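Local atomic coordinates of SnoK (PDB entry 5EPA), a protein that acts as a non-heme iron, 2-oxoglutarate-dependent carbocyclase in the biosynthesis of the polyketide antibiotic nogalamycin. Residues Leu105-Tyr115 with Leu265-Thr274. Residues are numbered along the deposited sequence; the frame is centred on the assembly and turned at random.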
loop_
_atom_site.group_PDB
_atom_site.type_symbol
_atom_site.label_atom_id
_atom_site.label_comp_id
_atom_site.label_asym_id
_atom_site.label_seq_id
_atom_site.Cartn_x
_atom_site.Cartn_y
_atom_site.Cartn_z
ATOM N N LEU A 105 7.817 -3.280 -10.972
ATOM C CA LEU A 105 8.963 -2.760 -11.676
ATOM C C LEU A 105 8.599 -2.161 -13.040
ATOM O O LEU A 105 9.103 -1.103 -13.434
ATOM C CB LEU A 105 10.009 -3.882 -11.829
ATOM C CG LEU A 105 11.439 -3.514 -12.123
ATOM C CD1 LEU A 105 11.982 -2.558 -11.061
ATOM C CD2 LEU A 105 12.298 -4.779 -12.159
ATOM N N ARG A 106 7.754 -2.848 -13.779
ATOM C CA ARG A 106 7.329 -2.349 -15.094
ATOM C C ARG A 106 6.485 -1.087 -14.961
ATOM O O ARG A 106 6.616 -0.156 -15.730
ATOM C CB ARG A 106 6.595 -3.440 -15.880
ATOM C CG ARG A 106 7.552 -4.481 -16.442
ATOM C CD ARG A 106 7.000 -5.350 -17.566
ATOM N NE ARG A 106 6.355 -4.555 -18.614
ATOM C CZ ARG A 106 5.529 -5.033 -19.551
ATOM N NH1 ARG A 106 5.212 -6.323 -19.598
ATOM N NH2 ARG A 106 5.014 -4.198 -20.458
ATOM N N LEU A 107 5.631 -1.055 -13.957
ATOM C CA LEU A 107 4.785 0.089 -13.736
ATOM C C LEU A 107 5.630 1.301 -13.335
ATOM O O LEU A 107 5.426 2.411 -13.866
ATOM C CB LEU A 107 3.747 -0.220 -12.661
ATOM C CG LEU A 107 2.681 -1.267 -13.030
ATOM C CD1 LEU A 107 1.755 -1.517 -11.861
ATOM C CD2 LEU A 107 1.822 -0.844 -14.223
ATOM N N ALA A 108 6.598 1.084 -12.437
ATOM C CA ALA A 108 7.406 2.172 -11.905
ATOM C C ALA A 108 8.345 2.742 -12.912
ATOM O O ALA A 108 8.641 3.920 -12.906
ATOM C CB ALA A 108 8.197 1.692 -10.717
ATOM N N GLY A 109 8.863 1.891 -13.763
ATOM C CA GLY A 109 9.831 2.312 -14.796
ATOM C C GLY A 109 11.197 2.653 -14.241
ATOM O O GLY A 109 12.013 3.251 -14.931
ATOM N N ALA A 110 11.471 2.209 -13.021
ATOM C CA ALA A 110 12.756 2.501 -12.367
ATOM C C ALA A 110 13.068 1.429 -11.314
ATOM O O ALA A 110 12.172 0.738 -10.871
ATOM C CB ALA A 110 12.711 3.868 -11.712
ATOM N N PRO A 111 14.354 1.284 -10.919
ATOM C CA PRO A 111 14.705 0.236 -9.967
ATOM C C PRO A 111 14.046 0.450 -8.600
ATOM O O PRO A 111 13.916 1.584 -8.144
ATOM C CB PRO A 111 16.242 0.319 -9.865
ATOM C CG PRO A 111 16.671 1.091 -11.077
ATOM C CD PRO A 111 15.532 2.064 -11.325
ATOM N N LEU A 112 13.642 -0.652 -7.986
ATOM C CA LEU A 112 12.943 -0.628 -6.733
ATOM C C LEU A 112 13.578 -1.509 -5.681
ATOM O O LEU A 112 14.309 -2.452 -5.994
ATOM C CB LEU A 112 11.534 -1.119 -6.924
ATOM C CG LEU A 112 10.644 -0.364 -7.910
ATOM C CD1 LEU A 112 9.391 -1.172 -8.161
ATOM C CD2 LEU A 112 10.286 1.028 -7.415
ATOM N N ARG A 113 13.253 -1.190 -4.431
ATOM C CA ARG A 113 13.529 -2.060 -3.297
ATOM C C ARG A 113 12.247 -2.232 -2.513
ATOM O O ARG A 113 11.397 -1.371 -2.522
ATOM C CB ARG A 113 14.558 -1.446 -2.339
ATOM C CG ARG A 113 16.003 -1.449 -2.791
ATOM C CD ARG A 113 16.857 -0.651 -1.823
ATOM N NE ARG A 113 18.227 -0.575 -2.302
ATOM C CZ ARG A 113 19.127 -1.554 -2.178
ATOM N NH1 ARG A 113 18.799 -2.726 -1.604
ATOM N NH2 ARG A 113 20.360 -1.381 -2.652
ATOM N N VAL A 114 12.162 -3.328 -1.765
ATOM C CA VAL A 114 11.083 -3.465 -0.768
ATOM C C VAL A 114 11.377 -2.578 0.455
ATOM O O VAL A 114 12.426 -2.711 1.076
ATOM C CB VAL A 114 10.934 -4.903 -0.294
ATOM C CG1 VAL A 114 9.805 -5.011 0.716
ATOM C CG2 VAL A 114 10.644 -5.816 -1.467
ATOM N N TYR A 115 10.473 -1.646 0.745
ATOM C CA TYR A 115 10.571 -0.787 1.913
ATOM C C TYR A 115 9.981 -1.493 3.114
ATOM O O TYR A 115 10.582 -1.523 4.182
ATOM C CB TYR A 115 9.865 0.587 1.750
ATOM C CG TYR A 115 9.677 1.270 3.092
ATOM C CD1 TYR A 115 10.752 1.681 3.825
ATOM C CD2 TYR A 115 8.440 1.405 3.663
ATOM C CE1 TYR A 115 10.615 2.257 5.081
ATOM C CE2 TYR A 115 8.286 2.000 4.916
ATOM C CZ TYR A 115 9.409 2.402 5.628
ATOM O OH TYR A 115 9.266 2.955 6.896
ATOM N N LEU A 265 18.699 3.119 2.638
ATOM C CA LEU A 265 18.050 1.906 3.096
ATOM C C LEU A 265 18.419 0.781 2.141
ATOM O O LEU A 265 17.982 0.728 1.001
ATOM C CB LEU A 265 16.539 2.086 3.168
ATOM C CG LEU A 265 16.007 2.941 4.332
ATOM C CD1 LEU A 265 16.294 4.416 4.171
ATOM C CD2 LEU A 265 14.502 2.740 4.471
ATOM N N GLU A 266 19.209 -0.149 2.634
ATOM C CA GLU A 266 19.845 -1.152 1.774
ATOM C C GLU A 266 20.077 -2.429 2.582
ATOM O O GLU A 266 19.665 -2.532 3.766
ATOM C CB GLU A 266 21.050 -0.536 1.048
ATOM C CG GLU A 266 22.158 -0.005 1.907
ATOM C CD GLU A 266 23.356 0.474 1.083
ATOM O OE1 GLU A 266 23.152 0.889 -0.083
ATOM O OE2 GLU A 266 24.493 0.447 1.608
ATOM N N GLY A 267 20.630 -3.449 1.952
ATOM C CA GLY A 267 20.864 -4.722 2.651
ATOM C C GLY A 267 19.633 -5.624 2.700
ATOM O O GLY A 267 18.645 -5.414 1.983
ATOM N N GLU A 268 19.680 -6.609 3.580
ATOM C CA GLU A 268 18.718 -7.707 3.558
ATOM C C GLU A 268 17.319 -7.310 3.964
ATOM O O GLU A 268 16.370 -7.948 3.531
ATOM C CB GLU A 268 19.175 -8.843 4.477
ATOM C CG GLU A 268 20.510 -9.460 4.145
ATOM C CD GLU A 268 21.125 -10.030 5.419
ATOM O OE1 GLU A 268 20.451 -9.899 6.502
ATOM O OE2 GLU A 268 22.240 -10.597 5.334
ATOM N N LEU A 269 17.186 -6.289 4.800
ATOM C CA LEU A 269 15.852 -5.823 5.200
ATOM C C LEU A 269 15.139 -4.985 4.122
ATOM O O LEU A 269 13.947 -4.835 4.163
ATOM C CB LEU A 269 15.898 -5.053 6.527
ATOM C CG LEU A 269 16.415 -5.867 7.719
ATOM C CD1 LEU A 269 16.352 -5.028 8.986
ATOM C CD2 LEU A 269 15.620 -7.165 7.933
ATOM N N PHE A 270 15.884 -4.511 3.141
ATOM C CA PHE A 270 15.340 -3.692 2.084
ATOM C C PHE A 270 15.809 -4.222 0.727
ATOM O O PHE A 270 16.523 -3.554 -0.009
ATOM C CB PHE A 270 15.796 -2.236 2.299
ATOM C CG PHE A 270 15.447 -1.668 3.654
ATOM C CD1 PHE A 270 14.146 -1.437 4.007
ATOM C CD2 PHE A 270 16.437 -1.355 4.574
ATOM C CE1 PHE A 270 13.802 -0.929 5.247
ATOM C CE2 PHE A 270 16.109 -0.836 5.825
ATOM C CZ PHE A 270 14.777 -0.609 6.148
ATOM N N PRO A 271 15.387 -5.436 0.366
ATOM C CA PRO A 271 15.996 -6.129 -0.771
ATOM C C PRO A 271 15.575 -5.565 -2.113
ATOM O O PRO A 271 14.442 -5.094 -2.272
ATOM C CB PRO A 271 15.458 -7.548 -0.638
ATOM C CG PRO A 271 14.193 -7.399 0.160
ATOM C CD PRO A 271 14.473 -6.311 1.122
ATOM N N LEU A 272 16.508 -5.605 -3.051
ATOM C CA LEU A 272 16.283 -5.180 -4.422
ATOM C C LEU A 272 15.285 -6.079 -5.108
ATOM O O LEU A 272 15.328 -7.274 -4.941
ATOM C CB LEU A 272 17.559 -5.214 -5.252
ATOM C CG LEU A 272 18.480 -4.010 -5.187
ATOM C CD1 LEU A 272 19.831 -4.388 -5.760
ATOM C CD2 LEU A 272 17.892 -2.805 -5.922
ATOM N N VAL A 273 14.395 -5.461 -5.892
ATOM C CA VAL A 273 13.513 -6.182 -6.775
ATOM C C VAL A 273 14.264 -6.509 -8.049
ATOM O O VAL A 273 14.805 -5.611 -8.694
ATOM C CB VAL A 273 12.285 -5.332 -7.147
ATOM C CG1 VAL A 273 11.428 -6.052 -8.190
ATOM C CG2 VAL A 273 11.464 -5.047 -5.905
ATOM N N THR A 274 14.298 -7.792 -8.396
ATOM C CA THR A 274 14.958 -8.280 -9.594
ATOM C C THR A 274 13.874 -9.008 -10.417
ATOM O O THR A 274 13.586 -8.642 -11.547
ATOM C CB THR A 274 16.002 -9.348 -9.252
ATOM O OG1 THR A 274 15.337 -10.446 -8.591
ATOM C CG2 THR A 274 17.107 -8.790 -8.341
HETATM O O HOH W 1 11.600 -4.304 4.597
#
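R113 and L272 face each other as a non-hydrogen-bonded antiparallel pair, a single bridge by which the C-terminal tail borders the first residues of strand 112-122 in the major sheet of this cupin-type double-stranded beta-helix. Two backbone bonds flank the pair: V273 N to L112 O (3.0 Å), whose donor stands above the carbonyl plane, and V114 N to P271 O (2.9 Å). P271 has no N-H to give, yet its carbonyl serves as acceptor while its CD rests on V114 CB (4.1 Å).

The long side chain of R113 passes across the tail. With CG anti to the carbonyl carbon (chi1 -75°), the chain runs extended to NE, and a turn about CD-NE (chi4 -79°) brings NH1 back to F270 O, 2.9 Å away, almost in the guanidinium plane and nearly in line with the C=O bond. L272 CG lies over one face of that group and E266 CB over the other, so aliphatic carbons sandwich the cation. The carboxylate of E266 adds at most an electrostatic attraction.

Farther out, A243 O accepts from R113 NE, helping fix the guanidinium's rotation. V273, beta-branched and compact, lays CG2 against L112 CB, its methyls filling a buried position that also touches S101 of helix 98-108 and Y240 of strand 233-242. At the far end, L265 CD2 touches the edge of the Y115 ring, 3.9 Å from CD1.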